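Local structure of ORF10 (Moritella marina, 6RIW) at residues Val768-Gly773 / Ser876-Ile881; Lys777-Ala782 / Asn812-Ala817; Ala844-Thr849 / Ile866-Leu871. The protein probably catalyses chain-extending condensation in polyunsaturated fatty acid synthesis, this chain being the ketosynthase and chain length factor part of a longer multidomain synthase. All blocks are in the same frame, centred on the assembly; numbering follows the deposited sequence.

Contact 1. Residues Val768-Gly773 / Ser876-Ile881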
loop_
_atom_site.group_PDB
_atom_site.type_symbol
_atom_site.label_atom_id
_atom_site.label_comp_id
_atom_site.label_asym_id
_atom_site.label_seq_id
_atom_site.Cartn_x
_atom_site.Cartn_y
_atom_site.Cartn_z
ATOM N N VAL A 768 -13.389 17.026 8.321
ATOM C CA VAL A 768 -12.976 15.689 8.747
ATOM C C VAL A 768 -11.952 15.881 9.855
ATOM O O VAL A 768 -11.020 16.679 9.713
ATOM C CB VAL A 768 -12.410 14.842 7.587
ATOM C CG1 VAL A 768 -11.160 15.479 6.979
ATOM C CG2 VAL A 768 -12.123 13.391 8.066
ATOM N N SER A 769 -12.159 15.209 10.980
ATOM C CA SER A 769 -11.275 15.335 12.128
ATOM C C SER A 769 -10.994 13.950 12.683
ATOM O O SER A 769 -11.794 13.036 12.506
ATOM C CB SER A 769 -11.891 16.198 13.229
ATOM O OG SER A 769 -12.058 17.522 12.756
ATOM N N PHE A 770 -9.862 13.819 13.385
ATOM C CA PHE A 770 -9.426 12.554 13.964
ATOM C C PHE A 770 -9.041 12.745 15.420
ATOM O O PHE A 770 -8.628 13.836 15.820
ATOM C CB PHE A 770 -8.207 11.995 13.215
ATOM C CG PHE A 770 -8.489 11.669 11.783
ATOM C CD1 PHE A 770 -8.450 12.668 10.816
ATOM C CD2 PHE A 770 -8.811 10.381 11.407
ATOM C CE1 PHE A 770 -8.724 12.370 9.488
ATOM C CE2 PHE A 770 -9.075 10.082 10.060
ATOM C CZ PHE A 770 -9.032 11.094 9.118
ATOM N N ALA A 771 -9.119 11.661 16.196
ATOM C CA ALA A 771 -8.608 11.629 17.558
ATOM C C ALA A 771 -7.981 10.261 17.773
ATOM O O ALA A 771 -8.500 9.263 17.257
ATOM C CB ALA A 771 -9.707 11.880 18.604
ATOM N N PRO A 772 -6.844 10.181 18.468
ATOM C CA PRO A 772 -6.253 8.867 18.759
ATOM C C PRO A 772 -7.172 8.039 19.644
ATOM O O PRO A 772 -7.845 8.563 20.540
ATOM C CB PRO A 772 -4.948 9.210 19.500
ATOM C CG PRO A 772 -4.685 10.639 19.194
ATOM C CD PRO A 772 -6.022 11.282 18.999
ATOM N N GLY A 773 -7.200 6.738 19.387
ATOM C CA GLY A 773 -7.950 5.813 20.220
ATOM C C GLY A 773 -9.254 5.369 19.582
ATOM O O GLY A 773 -9.645 5.790 18.488
ATOM N N SER A 876 -7.798 4.894 15.534
ATOM C CA SER A 876 -8.161 6.299 15.636
ATOM C C SER A 876 -9.629 6.448 15.275
ATOM O O SER A 876 -10.224 5.605 14.588
ATOM C CB SER A 876 -7.268 7.193 14.756
ATOM O OG SER A 876 -7.452 6.890 13.397
ATOM N N CYS A 877 -10.234 7.490 15.809
ATOM C CA CYS A 877 -11.609 7.809 15.489
ATOM C C CYS A 877 -11.610 8.932 14.461
ATOM O O CYS A 877 -10.919 9.940 14.640
ATOM C CB CYS A 877 -12.375 8.230 16.739
ATOM S SG CYS A 877 -14.039 8.755 16.295
ATOM N N ALA A 878 -12.356 8.744 13.384
ATOM C CA ALA A 878 -12.604 9.779 12.397
ATOM C C ALA A 878 -14.034 10.275 12.563
ATOM O O ALA A 878 -14.944 9.490 12.850
ATOM C CB ALA A 878 -12.389 9.256 10.964
ATOM N N HIS A 879 -14.228 11.578 12.404
ATOM C CA HIS A 879 -15.572 12.146 12.422
ATOM C C HIS A 879 -15.694 13.182 11.315
ATOM O O HIS A 879 -14.821 14.050 11.175
ATOM C CB HIS A 879 -15.882 12.777 13.788
ATOM C CG HIS A 879 -17.333 12.716 14.174
ATOM N ND1 HIS A 879 -17.929 11.583 14.697
ATOM C CD2 HIS A 879 -18.300 13.667 14.132
ATOM C CE1 HIS A 879 -19.205 11.840 14.945
ATOM N NE2 HIS A 879 -19.454 13.099 14.616
ATOM N N LEU A 880 -16.764 13.087 10.528
ATOM C CA LEU A 880 -16.957 13.973 9.386
ATOM C C LEU A 880 -18.305 14.661 9.496
ATOM O O LEU A 880 -19.270 14.082 10.004
ATOM C CB LEU A 880 -16.923 13.222 8.052
ATOM C CG LEU A 880 -15.614 12.565 7.647
ATOM C CD1 LEU A 880 -15.484 11.214 8.315
ATOM C CD2 LEU A 880 -15.585 12.392 6.119
ATOM N N ILE A 881 -18.372 15.882 8.981
ATOM C CA ILE A 881 -19.640 16.596 8.821
ATOM C C ILE A 881 -19.830 16.866 7.337
ATOM O O ILE A 881 -18.966 17.479 6.705
ATOM C CB ILE A 881 -19.666 17.924 9.601
ATOM C CG1 ILE A 881 -19.417 17.710 11.100
ATOM C CG2 ILE A 881 -20.978 18.643 9.321
ATOM C CD1 ILE A 881 -20.496 16.828 11.798
#
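S769 and H879 face each other as an antiparallel hydrogen-bonded pair, and two residues along A771 and C877 repeat the arrangement. The four backbone bonds of these pairs hold the middle of the contact tightly. S769 N reaches H879 O at 2.9 Å and H879 N returns to S769 O at 2.8 Å, while A771 and C877 exchange two bonds of similar length. At the non-hydrogen-bonded pairs the backbones draw closer, and F770 CA comes within 3.1 Å of C877 O in a CA-H...O contact.

On the face bearing V768, F770, A878 and L880, beta-branched V768, well suited to an extended strand, lays CG2 3.6 Å from L880 CG, the two side chains running alongside each other. F770 has CG anti to its carbonyl carbon (chi1 -63°), a setting that brings the ring across to the partner strand with CE2 3.5 Å from A878 CB; a small residue suits the place beside such a ring. R671 makes a cation-pi contact with the same ring.

The loose part is the P772 ring, which turns away from the partner strand to solvent. S876 opposite is still buried, its OG bonded to D874. G773 accepts a positive phi of 103° that would press a side chain against the preceding carbonyl. Its O lies 3.2 Å from C877 N, but the angle is too poor for a bond.

H879 leads its imidazole away from S769, with ND1 bonded to N869 and NE2 to Y822, so both ring nitrogens are occupied in this buried setting. Helix 776-790 packs over the face of S769, A771 and H879, helix 668-682 covers the opposite face, and strand 865-870 flanks 876-881 on the edge remote from 768-773, a layering consistent with the thiolase fold.

Contact 2. Residues Lys777-Ala782 / Asn812-Ala817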
loop_
_atom_site.group_PDB
_atom_site.type_symbol
_atom_site.label_atom_id
_atom_site.label_comp_id
_atom_site.label_asym_id
_atom_site.label_seq_id
_atom_site.Cartn_x
_atom_site.Cartn_y
_atom_site.Cartn_z
ATOM N N LYS A 777 -14.618 8.194 24.522
ATOM C CA LYS A 777 -13.959 9.481 24.728
ATOM C C LYS A 777 -13.315 9.970 23.437
ATOM O O LYS A 777 -13.452 11.145 23.072
ATOM C CB LYS A 777 -12.910 9.345 25.824
ATOM C CG LYS A 777 -12.188 10.634 26.170
ATOM C CD LYS A 777 -13.142 11.605 26.881
ATOM C CE LYS A 777 -12.395 12.853 27.387
ATOM N NZ LYS A 777 -13.214 14.092 27.284
ATOM N N ALA A 778 -12.618 9.068 22.728
ATOM C CA ALA A 778 -12.011 9.426 21.448
ATOM C C ALA A 778 -13.065 9.879 20.449
ATOM O O ALA A 778 -12.839 10.829 19.696
ATOM C CB ALA A 778 -11.214 8.243 20.881
ATOM N N ILE A 779 -14.227 9.218 20.431
ATOM C CA ILE A 779 -15.312 9.643 19.546
ATOM C C ILE A 779 -15.740 11.076 19.860
ATOM O O ILE A 779 -15.901 11.912 18.957
ATOM C CB ILE A 779 -16.495 8.670 19.655
ATOM C CG1 ILE A 779 -16.071 7.289 19.129
ATOM C CG2 ILE A 779 -17.670 9.189 18.864
ATOM C CD1 ILE A 779 -17.126 6.218 19.288
ATOM N N THR A 780 -15.969 11.378 21.142
ATOM C CA THR A 780 -16.434 12.722 21.468
ATOM C C THR A 780 -15.374 13.771 21.164
ATOM O O THR A 780 -15.717 14.884 20.734
ATOM C CB THR A 780 -16.877 12.798 22.940
ATOM O OG1 THR A 780 -15.739 12.630 23.790
ATOM C CG2 THR A 780 -17.855 11.713 23.238
ATOM N N ILE A 781 -14.090 13.428 21.325
ATOM C CA ILE A 781 -13.026 14.383 21.031
ATOM C C ILE A 781 -12.970 14.677 19.541
ATOM O O ILE A 781 -12.864 15.842 19.119
ATOM C CB ILE A 781 -11.671 13.865 21.540
ATOM C CG1 ILE A 781 -11.604 13.964 23.069
ATOM C CG2 ILE A 781 -10.538 14.653 20.880
ATOM C CD1 ILE A 781 -10.391 13.268 23.664
ATOM N N ALA A 782 -13.019 13.620 18.720
ATOM C CA ALA A 782 -13.021 13.811 17.277
ATOM C C ALA A 782 -14.270 14.541 16.821
ATOM O O ALA A 782 -14.206 15.395 15.931
ATOM C CB ALA A 782 -12.895 12.456 16.568
ATOM N N ASN A 812 -20.203 -0.805 20.901
ATOM C CA ASN A 812 -20.517 -0.356 22.257
ATOM C C ASN A 812 -19.957 1.034 22.529
ATOM O O ASN A 812 -20.607 1.846 23.203
ATOM C CB ASN A 812 -20.001 -1.361 23.291
ATOM C CG ASN A 812 -20.786 -2.674 23.270
ATOM O OD1 ASN A 812 -21.889 -2.749 22.724
ATOM N ND2 ASN A 812 -20.197 -3.720 23.823
ATOM N N ALA A 813 -18.773 1.353 21.992
ATOM C CA ALA A 813 -18.266 2.713 22.145
ATOM C C ALA A 813 -19.179 3.716 21.443
ATOM O O ALA A 813 -19.433 4.812 21.966
ATOM C CB ALA A 813 -16.824 2.820 21.628
ATOM N N GLU A 814 -19.705 3.355 20.273
ATOM C CA GLU A 814 -20.617 4.260 19.575
ATOM C C GLU A 814 -21.966 4.370 20.280
ATOM O O GLU A 814 -22.579 5.445 20.260
ATOM C CB GLU A 814 -20.823 3.809 18.131
ATOM C CG GLU A 814 -19.588 4.012 17.234
ATOM C CD GLU A 814 -19.935 3.797 15.756
ATOM O OE1 GLU A 814 -20.410 2.681 15.426
ATOM O OE2 GLU A 814 -19.731 4.739 14.936
ATOM N N LYS A 815 -22.448 3.279 20.888
ATOM C CA LYS A 815 -23.710 3.344 21.632
ATOM C C LYS A 815 -23.608 4.302 22.805
ATOM O O LYS A 815 -24.609 4.898 23.217
ATOM C CB LYS A 815 -24.110 1.959 22.136
ATOM C CG LYS A 815 -24.958 1.158 21.197
ATOM C CD LYS A 815 -25.213 -0.243 21.783
ATOM C CE LYS A 815 -25.762 -0.149 23.199
ATOM N NZ LYS A 815 -25.817 -1.491 23.863
ATOM N N THR A 816 -22.415 4.451 23.361
ATOM C CA THR A 816 -22.204 5.396 24.446
ATOM C C THR A 816 -22.089 6.821 23.902
ATOM O O THR A 816 -22.827 7.716 24.324
ATOM C CB THR A 816 -20.949 4.972 25.239
ATOM O OG1 THR A 816 -21.182 3.691 25.851
ATOM C CG2 THR A 816 -20.571 5.982 26.319
ATOM N N ALA A 817 -21.223 7.030 22.908
ATOM C CA ALA A 817 -20.858 8.390 22.506
ATOM C C ALA A 817 -21.900 9.069 21.615
ATOM O O ALA A 817 -22.176 10.266 21.792
ATOM C CB ALA A 817 -19.501 8.355 21.789
#
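I779 and A817 carry most of this helix-to-helix contact, with T780 adding a smaller share. The isoleucine meets the second helix with both branches: CG2, anti to its backbone N, sits 3.6 Å from A817 CB, while the arm through CG1 extends until CD1 lies 3.8 Å from A813 O and 3.9 Å from E814 CG. A813 and A817, one turn apart, offer a shallow surface that a long branched side chain can lie against, and their small size helps the segment axes approach to 9.2 Å at a crossing angle of -53°.

T780 does two jobs. Its OG1 bonds to K777 O at 2.8 Å, 24° out of the carbonyl plane, so that this carbonyl also serves a second donor besides I781 N. With the hydroxyl fixed there (chi1 67°), CG2 faces A817 CB at 4.0 Å. A valine in its place lacks the hydroxyl, so K777 O would probably lose its side-chain donor and the group would be less firmly held against A817.

E814 lends only its aliphatic CG to I779; its carboxylate is held by the backbone N atoms of H803 and A804 and by N869. Helix 776-790 rests in turn on strands 763-772 and 876-884, through I781 on A771 and I779 on C877, while A776 at its start touches T816 and A817.

Contact 3. Residues Ala844-Thr849 / Ile866-Leu871; sequences ASIIKT and IAINGL
S845 O is gripped twice by T849, from opposite faces of its carbonyl plane: by the helical N at 3.1 Å and by OG1 at 2.8 Å. The second bond fixes the threonine's rotation, with OG1 anti to the carbonyl carbon (chi1 -60°) and CG2 pointed at the strand. There CG2 meets I866 CG2 tip to tip at 3.6 Å. The hydroxyl, its proton directed into the helix, can tolerate I868 CD1 at 3.6 Å.

The segments run nearly antiparallel, at 170°, with axes 9.6 Å apart, as a helix laid along a strand. In the alternating beta-alpha topology of a thiolase-fold half, helix 841-854 precedes strand 865-870, which is parallel to its neighbour 797-801. I868 lies against the helix with both branches. The short S845 side chain lets I868 CG2 rest on its CB at 3.9 Å, and the I868 and I846 side chains cross at about a right angle, I868 CD1 lying 4.1 Å from I846 CG1. I846 and I868 both also touch Y670 of helix 668-682. Towards the strand's far end a water donates to N869 O at 2.6 Å and bonds weakly to S845 OG.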
loop_
_atom_site.group_PDB
_atom_site.type_symbol
_atom_site.label_atom_id
_atom_site.label_comp_id
_atom_site.label_asym_id
_atom_site.label_seq_id
_atom_site.Cartn_x
_atom_site.Cartn_y
_atom_site.Cartn_z
ATOM N N ALA A 844 -18.445 3.900 1.192
ATOM C CA ALA A 844 -19.864 3.567 1.267
ATOM C C ALA A 844 -20.633 4.569 2.126
ATOM O O ALA A 844 -21.729 5.006 1.749
ATOM C CB ALA A 844 -20.062 2.149 1.824
ATOM N N SER A 845 -20.088 4.927 3.292
ATOM C CA SER A 845 -20.778 5.873 4.177
ATOM C C SER A 845 -20.876 7.260 3.558
ATOM O O SER A 845 -21.910 7.933 3.685
ATOM C CB SER A 845 -20.050 5.981 5.512
ATOM O OG SER A 845 -19.977 4.729 6.154
ATOM N N ILE A 846 -19.783 7.735 2.957
ATOM C CA ILE A 846 -19.796 9.069 2.350
ATOM C C ILE A 846 -20.801 9.119 1.211
ATOM O O ILE A 846 -21.582 10.076 1.085
ATOM C CB ILE A 846 -18.383 9.454 1.879
ATOM C CG1 ILE A 846 -17.520 9.843 3.088
ATOM C CG2 ILE A 846 -18.451 10.621 0.853
ATOM C CD1 ILE A 846 -16.020 10.089 2.750
ATOM N N ILE A 847 -20.827 8.082 0.374
ATOM C CA ILE A 847 -21.704 8.130 -0.796
ATOM C C ILE A 847 -23.176 8.015 -0.393
ATOM O O ILE A 847 -24.028 8.745 -0.928
ATOM C CB ILE A 847 -21.298 7.052 -1.811
ATOM C CG1 ILE A 847 -19.954 7.470 -2.434
ATOM C CG2 ILE A 847 -22.405 6.871 -2.904
ATOM C CD1 ILE A 847 -19.464 6.528 -3.523
ATOM N N LYS A 848 -23.509 7.110 0.546
ATOM C CA LYS A 848 -24.872 7.095 1.086
ATOM C C LYS A 848 -25.278 8.485 1.575
ATOM O O LYS A 848 -26.371 8.983 1.262
ATOM C CB LYS A 848 -25.000 6.106 2.248
ATOM C CG LYS A 848 -26.330 6.276 3.014
ATOM C CD LYS A 848 -26.438 5.379 4.255
ATOM C CE LYS A 848 -27.593 5.793 5.179
ATOM N NZ LYS A 848 -27.623 4.977 6.428
ATOM N N THR A 849 -24.412 9.096 2.381
ATOM C CA THR A 849 -24.718 10.387 2.994
ATOM C C THR A 849 -24.835 11.478 1.939
ATOM O O THR A 849 -25.767 12.297 1.977
ATOM C CB THR A 849 -23.639 10.732 4.015
ATOM O OG1 THR A 849 -23.591 9.719 5.031
ATOM C CG2 THR A 849 -23.892 12.091 4.667
ATOM N N ILE A 866 -25.135 16.148 8.275
ATOM C CA ILE A 866 -25.091 14.766 8.746
ATOM C C ILE A 866 -23.677 14.464 9.227
ATOM O O ILE A 866 -22.699 14.849 8.580
ATOM C CB ILE A 866 -25.537 13.782 7.645
ATOM C CG1 ILE A 866 -27.030 13.970 7.342
ATOM C CG2 ILE A 866 -25.244 12.299 8.049
ATOM C CD1 ILE A 866 -27.519 13.109 6.182
ATOM N N ALA A 867 -23.569 13.825 10.391
ATOM C CA ALA A 867 -22.287 13.406 10.930
ATOM C C ALA A 867 -22.019 11.956 10.534
ATOM O O ALA A 867 -22.937 11.127 10.525
ATOM C CB ALA A 867 -22.265 13.546 12.453
ATOM N N ILE A 868 -20.755 11.662 10.208
ATOM C CA ILE A 868 -20.283 10.301 9.957
ATOM C C ILE A 868 -19.189 9.990 10.965
ATOM O O ILE A 868 -18.276 10.800 11.163
ATOM C CB ILE A 868 -19.741 10.142 8.523
ATOM C CG1 ILE A 868 -20.743 10.698 7.500
ATOM C CG2 ILE A 868 -19.343 8.663 8.249
ATOM C CD1 ILE A 868 -20.248 10.574 6.018
ATOM N N ASN A 869 -19.255 8.802 11.571
ATOM C CA ASN A 869 -18.240 8.343 12.507
ATOM C C ASN A 869 -17.501 7.141 11.926
ATOM O O ASN A 869 -18.078 6.339 11.192
ATOM C CB ASN A 869 -18.876 7.978 13.858
ATOM C CG ASN A 869 -17.866 7.953 14.990
ATOM O OD1 ASN A 869 -17.137 8.923 15.209
ATOM N ND2 ASN A 869 -17.798 6.828 15.704
ATOM N N GLY A 870 -16.208 7.043 12.230
ATOM C CA GLY A 870 -15.375 5.951 11.759
ATOM C C GLY A 870 -14.437 5.427 12.829
ATOM O O GLY A 870 -13.845 6.213 13.580
ATOM N N LEU A 871 -14.339 4.094 12.936
ATOM C CA LEU A 871 -13.414 3.414 13.827
ATOM C C LEU A 871 -12.708 2.352 13.008
ATOM O O LEU A 871 -13.090 2.073 11.870
ATOM C CB LEU A 871 -14.121 2.767 15.040
ATOM C CG LEU A 871 -14.894 3.731 15.955
ATOM C CD1 LEU A 871 -15.726 2.946 16.972
ATOM C CD2 LEU A 871 -13.922 4.651 16.692
HETATM O O HOH W 1 -18.059 5.229 8.863
#

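Followed from the N terminus, all three contacts lie in the second ketosynthase-like half of the chain, probably the chain length factor. Contact 1 opens first, at 768-773, and closes last, at 876-881, enclosing the other two. Within that span contact 2 joins 777-782 to 812-817 and is complete before contact 3 opens at 844-849, to close at 866-871; the inner pair follow in series and do not cross. Contact 1 pairs the first and last strands of this run, contact 2 packs helix 776-790 against helix 808-821, and contact 3 seats helix 841-854 on the face opposite helix 776-790. The side chain of N869, on the strand of contact 3, connects to both others.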